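Local coordinates for protein cytosolic phospholipase A2 delta (Homo sapiens, PDB 5IZ5) that hydrolyses glycerophospholipids at the sn-2 position in a calcium-dependent manner, preferring linoleic acid there, to release a fatty acid and a lysophospholipid, at residues Val704-Gln709 / His718-Pro723; Ile730-Pro735 / Leu801-Thr806. The protein carries 3 engineered substitutions. All blocks are in the same frame, centred on the assembly; numbering follows the deposited sequence.

Both contacts belong to the catalytic alpha/beta domain and lie away from the nucleophile, on opposite faces of one sheet margin. The centres of contacts 1 and 2 lie about 12 Å apart. They follow in series: 704-709 meets 718-723 before strand 730-734 packs on helix 797-810, much later in the chain. Strands 718-720 and 730-734 run antiparallel as neighbours, joined by probable hydrogen bonds from F720 N to L731 O and from H733 N to H718 O, each 2.8 Å; strand 730-734 also pairs, in parallel, with strand 672-676. They illustrate how apolar packing meets both faces of a sheet edge, from a loop beside helix 685-696 and from a helix distant in sequence.

Contact 1: Val704-Gln709 / His718-Pro723; sequences VEPSPQ and HLFSDP
V704, the backbone N of E705, and P706 pack against the ring of F720 in an apolar loop-on-strand contact at the margin of the catalytic sheet, where F720 ends the short strand 718-720. No hydrogen bond crosses it; every close contact is made on the ring of F720. Over one of its faces stands V704 CG1, a CH-pi contact 4.1 Å from the centroid of the F720 ring and 16° off its normal, displaced toward the CZ rim. That methyl gets there because it extends anti to the backbone N of V704 (chi1 177°), and the two side chains meet at about a right angle. The main chain then follows the same ring. V704 CA lies 3.7 Å from F720 CD1. E705 N comes in obliquely, 3.7 Å from F720 CE1, and P706 N reaches the edge close to the ring plane. The proline ring adds its CD, 4.2 Å from F720 CE1. Thus one aromatic residue is met by three consecutive residues, E705 by its backbone N, V704 and P706 by backbone and side-chain atoms alike. L687 of helix 685-696 and F684 also touch F720, while S707, next along the loop, takes the N-cap position of helix 708-712. An inward-facing aromatic on a sheet strand, buried beneath a helix and the loop beside it, is characteristic of the layered packing of alpha/beta domains.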
ATOM      1  N   VAL B 704       0.731 -24.880 -13.395  1.00 58.10           N
ATOM      2  CA  VAL B 704      -0.545 -24.543 -14.004  1.00 59.11           C
ATOM      3  C   VAL B 704      -0.370 -24.790 -15.488  1.00 62.65           C
ATOM      4  O   VAL B 704       0.034 -23.892 -16.242  1.00 65.08           O
ATOM      5  CB  VAL B 704      -0.955 -23.082 -13.722  1.00 59.22           C
ATOM      6  CG1 VAL B 704      -2.260 -22.731 -14.418  1.00 58.28           C
ATOM      7  CG2 VAL B 704      -1.096 -22.855 -12.226  1.00 59.48           C
ATOM      8  N   GLU B 705      -0.661 -26.029 -15.888  1.00 63.80           N
ATOM      9  CA  GLU B 705      -0.440 -26.491 -17.249  1.00 63.37           C
ATOM     10  C   GLU B 705      -1.713 -27.085 -17.822  1.00 61.73           C
ATOM     11  O   GLU B 705      -1.800 -28.294 -18.015  1.00 60.21           O
ATOM     12  CB  GLU B 705       0.690 -27.523 -17.269  1.00 62.91           C
ATOM     13  CG  GLU B 705       2.054 -26.914 -16.989  1.00 64.58           C
ATOM     14  CD  GLU B 705       3.122 -27.945 -16.632  1.00 63.42           C
ATOM     15  OE1 GLU B 705       2.775 -29.108 -16.345  1.00 63.53           O
ATOM     16  OE2 GLU B 705       4.322 -27.599 -16.621  1.00 63.86           O
ATOM     17  N   PRO B 706      -2.709 -26.229 -18.100  1.00 62.85           N
ATOM     18  CA  PRO B 706      -3.900 -26.725 -18.771  1.00 64.82           C
ATOM     19  C   PRO B 706      -3.588 -27.245 -20.184  1.00 67.59           C
ATOM     20  O   PRO B 706      -2.772 -26.662 -20.894  1.00 69.66           O
ATOM     21  CB  PRO B 706      -4.805 -25.493 -18.835  1.00 64.21           C
ATOM     22  CG  PRO B 706      -3.879 -24.325 -18.787  1.00 64.61           C
ATOM     23  CD  PRO B 706      -2.760 -24.769 -17.890  1.00 63.97           C
ATOM     24  N   SER B 707      -4.232 -28.337 -20.575  1.00 67.82           N
ATOM     25  CA  SER B 707      -4.061 -28.921 -21.905  1.00 70.03           C
ATOM     26  C   SER B 707      -4.660 -28.011 -22.982  1.00 73.17           C
ATOM     27  O   SER B 707      -5.440 -27.117 -22.668  1.00 74.42           O
ATOM     28  CB  SER B 707      -4.749 -30.286 -21.963  1.00 67.75           C
ATOM     29  OG  SER B 707      -6.160 -30.135 -21.942  1.00 65.17           O
ATOM     30  N   PRO B 708      -4.301 -28.236 -24.258  1.00 75.83           N
ATOM     31  CA  PRO B 708      -4.939 -27.485 -25.348  1.00 75.71           C
ATOM     32  C   PRO B 708      -6.470 -27.576 -25.299  1.00 76.11           C
ATOM     33  O   PRO B 708      -7.165 -26.591 -25.567  1.00 75.87           O
ATOM     34  CB  PRO B 708      -4.399 -28.164 -26.611  1.00 75.48           C
ATOM     35  CG  PRO B 708      -3.109 -28.790 -26.201  1.00 75.52           C
ATOM     36  CD  PRO B 708      -3.205 -29.102 -24.736  1.00 75.80           C
ATOM     37  N   GLN B 709      -6.974 -28.759 -24.959  1.00 75.88           N
ATOM     38  CA  GLN B 709      -8.406 -28.983 -24.785  1.00 79.15           C
ATOM     39  C   GLN B 709      -8.978 -28.118 -23.659  1.00 80.93           C
ATOM     40  O   GLN B 709     -10.063 -27.549 -23.804  1.00 81.49           O
ATOM     41  CB  GLN B 709      -8.666 -30.470 -24.503  1.00 81.55           C
ATOM     42  CG  GLN B 709     -10.111 -30.849 -24.178  1.00 84.35           C
ATOM     43  CD  GLN B 709     -11.140 -30.357 -25.192  1.00 86.95           C
ATOM     44  OE1 GLN B 709     -12.293 -30.112 -24.837  1.00 88.36           O
ATOM     45  NE2 GLN B 709     -10.740 -30.229 -26.457  1.00 87.21           N
ATOM     46  N   HIS B 718     -11.068 -26.817 -12.376  1.00 54.87           N
ATOM     47  CA  HIS B 718      -9.784 -27.418 -12.720  1.00 54.84           C
ATOM     48  C   HIS B 718      -8.904 -27.553 -11.497  1.00 53.97           C
ATOM     49  O   HIS B 718      -8.740 -26.596 -10.738  1.00 52.76           O
ATOM     50  CB  HIS B 718      -9.041 -26.549 -13.723  1.00 56.16           C
ATOM     51  CG  HIS B 718      -9.708 -26.460 -15.054  1.00 58.01           C
ATOM     52  ND1 HIS B 718      -9.244 -27.127 -16.169  1.00 59.98           N
ATOM     53  CD2 HIS B 718     -10.805 -25.777 -15.453  1.00 60.38           C
ATOM     54  CE1 HIS B 718     -10.027 -26.853 -17.197  1.00 61.29           C
ATOM     55  NE2 HIS B 718     -10.980 -26.036 -16.788  1.00 61.37           N
ATOM     56  N   LEU B 719      -8.313 -28.732 -11.336  1.00 54.34           N
ATOM     57  CA  LEU B 719      -7.425 -29.018 -10.219  1.00 54.81           C
ATOM     58  C   LEU B 719      -5.976 -28.801 -10.616  1.00 54.86           C
ATOM     59  O   LEU B 719      -5.514 -29.351 -11.617  1.00 53.62           O
ATOM     60  CB  LEU B 719      -7.613 -30.468  -9.758  1.00 54.49           C
ATOM     61  CG  LEU B 719      -6.661 -30.982  -8.676  1.00 55.21           C
ATOM     62  CD1 LEU B 719      -6.936 -30.306  -7.345  1.00 54.94           C
ATOM     63  CD2 LEU B 719      -6.794 -32.489  -8.538  1.00 56.08           C
ATOM     64  N   PHE B 720      -5.263 -27.996  -9.833  1.00 56.40           N
ATOM     65  CA  PHE B 720      -3.827 -27.833  -9.999  1.00 57.14           C
ATOM     66  C   PHE B 720      -3.166 -28.168  -8.687  1.00 59.76           C
ATOM     67  O   PHE B 720      -3.349 -27.463  -7.698  1.00 61.87           O
ATOM     68  CB  PHE B 720      -3.490 -26.417 -10.443  1.00 55.58           C
ATOM     69  CG  PHE B 720      -4.051 -26.074 -11.794  1.00 55.65           C
ATOM     70  CD1 PHE B 720      -3.480 -26.600 -12.948  1.00 54.77           C
ATOM     71  CD2 PHE B 720      -5.163 -25.250 -11.917  1.00 54.97           C
ATOM     72  CE1 PHE B 720      -3.996 -26.291 -14.195  1.00 55.33           C
ATOM     73  CE2 PHE B 720      -5.686 -24.939 -13.160  1.00 55.36           C
ATOM     74  CZ  PHE B 720      -5.103 -25.462 -14.302  1.00 56.61           C
ATOM     75  N   SER B 721      -2.406 -29.258  -8.690  1.00 62.57           N
ATOM     76  CA  SER B 721      -1.837 -29.799  -7.478  1.00 64.94           C
ATOM     77  C   SER B 721      -0.609 -30.652  -7.784  1.00 69.01           C
ATOM     78  O   SER B 721      -0.581 -31.406  -8.759  1.00 70.15           O
ATOM     79  CB  SER B 721      -2.901 -30.618  -6.741  1.00 65.23           C
ATOM     80  OG  SER B 721      -2.457 -31.915  -6.416  1.00 65.27           O
ATOM     81  N   ASP B 722       0.396 -30.528  -6.928  1.00 75.54           N
ATOM     82  CA  ASP B 722       1.662 -31.233  -7.090  1.00 80.83           C
ATOM     83  C   ASP B 722       1.876 -32.096  -5.849  1.00 84.61           C
ATOM     84  O   ASP B 722       2.427 -31.631  -4.852  1.00 86.05           O
ATOM     85  CB  ASP B 722       2.824 -30.246  -7.303  1.00 82.84           C
ATOM     86  CG  ASP B 722       2.948 -29.776  -8.749  1.00 84.84           C
ATOM     87  OD1 ASP B 722       2.102 -30.153  -9.591  1.00 86.17           O
ATOM     88  OD2 ASP B 722       3.898 -29.012  -9.042  1.00 88.02           O
ATOM     89  N   PRO B 723       1.416 -33.361  -5.893  1.00 89.19           N
ATOM     90  CA  PRO B 723       1.579 -34.226  -4.719  1.00 91.54           C
ATOM     91  C   PRO B 723       3.047 -34.481  -4.345  1.00 93.00           C
ATOM     92  O   PRO B 723       3.341 -34.797  -3.194  1.00 92.04           O
ATOM     93  CB  PRO B 723       0.875 -35.523  -5.133  1.00 90.74           C
ATOM     94  CG  PRO B 723       0.887 -35.509  -6.621  1.00 91.83           C
ATOM     95  CD  PRO B 723       0.758 -34.067  -7.008  1.00 90.77           C
TER

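Contact 2: Ile730-Pro735 / Leu801-Thr806; sequences ILLHFP and LQALRT
Apolar side-chain packing joins I730 and L732 of strand 730-734 to A803 and T806 on helix 797-810. The methyl CB of A803 sits between the two strand side chains: L732 CD2 approaches it to 3.8 Å, and I730 CG2 lies 4.3 Å from this same A803 CB. Further along, the end of the isoleucine crosses the threonine at about a right angle, placing I730 CD1 3.8 Å from T806 CG2 and 3.9 Å from T806 CB. The strand and helix segments run nearly antiparallel, at 171°, with their axes 9.7 Å apart, the helix-on-sheet layering of an alpha/beta fold. On this face L672 of the neighbouring strand 672-676 touches A803 and L804, extending the apolar floor beneath the helix, while L719 packs against I730 and L732.

No hydrogen bond crosses between the segments; T806 makes its own within the helix. T806 OG1 donates to Q802 O at 3.0 Å, and T806 N reaches that same oxygen from the opposite face of the carbonyl plane. With chi1 at -50°, the hydroxyl turns back along the helix and CG2 stands anti to the backbone N, which presents the methyl to I730. A serine here lacks that methyl, and I730 CD1 would probably lose its nearest partner on the helix, opening a gap beside the end of the isoleucine.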
ATOM      1  N   ILE B 730      -2.896 -26.926  -2.629  1.00 55.57           N
ATOM      2  CA  ILE B 730      -3.784 -27.455  -3.653  1.00 54.49           C
ATOM      3  C   ILE B 730      -4.642 -26.316  -4.180  1.00 53.05           C
ATOM      4  O   ILE B 730      -5.175 -25.529  -3.401  1.00 50.73           O
ATOM      5  CB  ILE B 730      -4.715 -28.556  -3.088  1.00 56.00           C
ATOM      6  CG1 ILE B 730      -3.888 -29.736  -2.575  1.00 56.63           C
ATOM      7  CG2 ILE B 730      -5.718 -29.028  -4.139  1.00 55.98           C
ATOM      8  CD1 ILE B 730      -4.656 -30.678  -1.678  1.00 56.97           C
ATOM      9  N   LEU B 731      -4.796 -26.252  -5.498  1.00 51.97           N
ATOM     10  CA  LEU B 731      -5.642 -25.249  -6.132  1.00 52.84           C
ATOM     11  C   LEU B 731      -6.797 -25.852  -6.912  1.00 52.57           C
ATOM     12  O   LEU B 731      -6.598 -26.705  -7.771  1.00 55.52           O
ATOM     13  CB  LEU B 731      -4.806 -24.380  -7.060  1.00 53.63           C
ATOM     14  CG  LEU B 731      -4.245 -23.157  -6.337  1.00 55.37           C
ATOM     15  CD1 LEU B 731      -2.763 -23.038  -6.595  1.00 56.56           C
ATOM     16  CD2 LEU B 731      -4.983 -21.890  -6.745  1.00 55.04           C
ATOM     17  N   LEU B 732      -7.998 -25.391  -6.586  1.00 52.95           N
ATOM     18  CA  LEU B 732      -9.195 -25.650  -7.365  1.00 54.03           C
ATOM     19  C   LEU B 732      -9.589 -24.347  -8.020  1.00 53.23           C
ATOM     20  O   LEU B 732      -9.952 -23.389  -7.339  1.00 52.64           O
ATOM     21  CB  LEU B 732     -10.334 -26.145  -6.476  1.00 55.23           C
ATOM     22  CG  LEU B 732     -10.786 -27.600  -6.594  1.00 59.49           C
ATOM     23  CD1 LEU B 732      -9.654 -28.551  -6.947  1.00 62.14           C
ATOM     24  CD2 LEU B 732     -11.458 -28.034  -5.304  1.00 60.99           C
ATOM     25  N   HIS B 733      -9.530 -24.328  -9.346  1.00 53.72           N
ATOM     26  CA  HIS B 733      -9.720 -23.117 -10.120  1.00 53.22           C
ATOM     27  C   HIS B 733     -11.064 -23.128 -10.845  1.00 52.52           C
ATOM     28  O   HIS B 733     -11.389 -24.087 -11.556  1.00 52.62           O
ATOM     29  CB  HIS B 733      -8.589 -23.002 -11.128  1.00 56.06           C
ATOM     30  CG  HIS B 733      -8.598 -21.721 -11.897  1.00 58.08           C
ATOM     31  ND1 HIS B 733      -8.297 -20.505 -11.323  1.00 57.73           N
ATOM     32  CD2 HIS B 733      -8.853 -21.471 -13.203  1.00 57.90           C
ATOM     33  CE1 HIS B 733      -8.372 -19.559 -12.242  1.00 59.70           C
ATOM     34  NE2 HIS B 733      -8.709 -20.118 -13.390  1.00 59.37           N
ATOM     35  N   PHE B 734     -11.827 -22.051 -10.670  1.00 48.76           N
ATOM     36  CA  PHE B 734     -13.165 -21.923 -11.229  1.00 49.58           C
ATOM     37  C   PHE B 734     -13.212 -20.769 -12.226  1.00 52.02           C
ATOM     38  O   PHE B 734     -13.447 -19.622 -11.844  1.00 49.83           O
ATOM     39  CB  PHE B 734     -14.182 -21.673 -10.119  1.00 49.96           C
ATOM     40  CG  PHE B 734     -14.235 -22.764  -9.092  1.00 50.52           C
ATOM     41  CD1 PHE B 734     -15.232 -23.735  -9.137  1.00 51.25           C
ATOM     42  CD2 PHE B 734     -13.276 -22.834  -8.087  1.00 49.63           C
ATOM     43  CE1 PHE B 734     -15.275 -24.746  -8.193  1.00 51.48           C
ATOM     44  CE2 PHE B 734     -13.312 -23.842  -7.143  1.00 49.92           C
ATOM     45  CZ  PHE B 734     -14.312 -24.800  -7.197  1.00 49.42           C
ATOM     46  N   PRO B 735     -12.998 -21.068 -13.517  1.00 53.65           N
ATOM     47  CA  PRO B 735     -13.078 -20.001 -14.504  1.00 52.39           C
ATOM     48  C   PRO B 735     -14.509 -19.560 -14.755  1.00 50.39           C
ATOM     49  O   PRO B 735     -15.456 -20.310 -14.492  1.00 50.68           O
ATOM     50  CB  PRO B 735     -12.477 -20.638 -15.758  1.00 54.21           C
ATOM     51  CG  PRO B 735     -12.709 -22.094 -15.600  1.00 55.30           C
ATOM     52  CD  PRO B 735     -12.666 -22.371 -14.125  1.00 54.34           C
ATOM     53  N   LEU B 801     -14.792 -31.552  -2.097  1.00 54.66           N
ATOM     54  CA  LEU B 801     -14.723 -32.498  -0.982  1.00 55.20           C
ATOM     55  C   LEU B 801     -13.483 -33.380  -1.084  1.00 54.88           C
ATOM     56  O   LEU B 801     -12.812 -33.629  -0.086  1.00 55.28           O
ATOM     57  CB  LEU B 801     -15.990 -33.357  -0.915  1.00 53.63           C
ATOM     58  CG  LEU B 801     -17.298 -32.617  -0.612  1.00 53.26           C
ATOM     59  CD1 LEU B 801     -18.499 -33.525  -0.829  1.00 53.87           C
ATOM     60  CD2 LEU B 801     -17.319 -32.050   0.797  1.00 53.75           C
ATOM     61  N   GLN B 802     -13.184 -33.847  -2.292  1.00 56.52           N
ATOM     62  CA  GLN B 802     -11.959 -34.609  -2.550  1.00 58.00           C
ATOM     63  C   GLN B 802     -10.701 -33.828  -2.184  1.00 56.46           C
ATOM     64  O   GLN B 802      -9.797 -34.370  -1.558  1.00 57.13           O
ATOM     65  CB  GLN B 802     -11.900 -35.053  -4.006  1.00 60.74           C
ATOM     66  CG  GLN B 802     -10.779 -36.043  -4.298  1.00 63.91           C
ATOM     67  CD  GLN B 802     -10.387 -36.061  -5.763  1.00 68.79           C
ATOM     68  OE1 GLN B 802     -11.251 -36.139  -6.634  1.00 71.60           O
ATOM     69  NE2 GLN B 802      -9.080 -35.991  -6.045  1.00 70.19           N
ATOM     70  N   ALA B 803     -10.644 -32.560  -2.583  1.00 55.31           N
ATOM     71  CA  ALA B 803      -9.494 -31.711  -2.269  1.00 53.91           C
ATOM     72  C   ALA B 803      -9.393 -31.485  -0.770  1.00 52.08           C
ATOM     73  O   ALA B 803      -8.300 -31.516  -0.203  1.00 51.66           O
ATOM     74  CB  ALA B 803      -9.586 -30.384  -2.994  1.00 54.33           C
ATOM     75  N   LEU B 804     -10.537 -31.279  -0.126  1.00 52.62           N
ATOM     76  CA  LEU B 804     -10.573 -31.151   1.326  1.00 55.41           C
ATOM     77  C   LEU B 804     -10.028 -32.405   2.016  1.00 57.87           C
ATOM     78  O   LEU B 804      -9.270 -32.293   2.980  1.00 60.11           O
ATOM     79  CB  LEU B 804     -11.990 -30.841   1.815  1.00 54.45           C
ATOM     80  CG  LEU B 804     -12.459 -29.406   1.578  1.00 55.24           C
ATOM     81  CD1 LEU B 804     -13.963 -29.289   1.759  1.00 55.46           C
ATOM     82  CD2 LEU B 804     -11.734 -28.431   2.492  1.00 55.91           C
ATOM     83  N   ARG B 805     -10.396 -33.585   1.514  1.00 59.61           N
ATOM     84  CA  ARG B 805      -9.874 -34.844   2.054  1.00 60.64           C
ATOM     85  C   ARG B 805      -8.366 -34.938   1.888  1.00 60.03           C
ATOM     86  O   ARG B 805      -7.664 -35.325   2.817  1.00 59.90           O
ATOM     87  CB  ARG B 805     -10.532 -36.060   1.394  1.00 63.06           C
ATOM     88  CG  ARG B 805     -11.959 -36.297   1.842  1.00 63.63           C
ATOM     89  CD  ARG B 805     -12.506 -37.619   1.331  1.00 65.25           C
ATOM     90  NE  ARG B 805     -13.893 -37.796   1.756  1.00 65.14           N
ATOM     91  CZ  ARG B 805     -14.276 -38.142   2.985  1.00 66.23           C
ATOM     92  NH1 ARG B 805     -13.383 -38.373   3.944  1.00 65.80           N
ATOM     93  NH2 ARG B 805     -15.570 -38.262   3.258  1.00 66.29           N
ATOM     94  N   THR B 806      -7.872 -34.589   0.703  1.00 59.42           N
ATOM     95  CA  THR B 806      -6.435 -34.589   0.445  1.00 60.00           C
ATOM     96  C   THR B 806      -5.719 -33.575   1.334  1.00 61.98           C
ATOM     97  O   THR B 806      -4.672 -33.877   1.904  1.00 65.80           O
ATOM     98  CB  THR B 806      -6.126 -34.261  -1.022  1.00 59.71           C
ATOM     99  OG1 THR B 806      -6.924 -35.085  -1.875  1.00 59.39           O
ATOM    100  CG2 THR B 806      -4.654 -34.492  -1.324  1.00 59.85           C
TER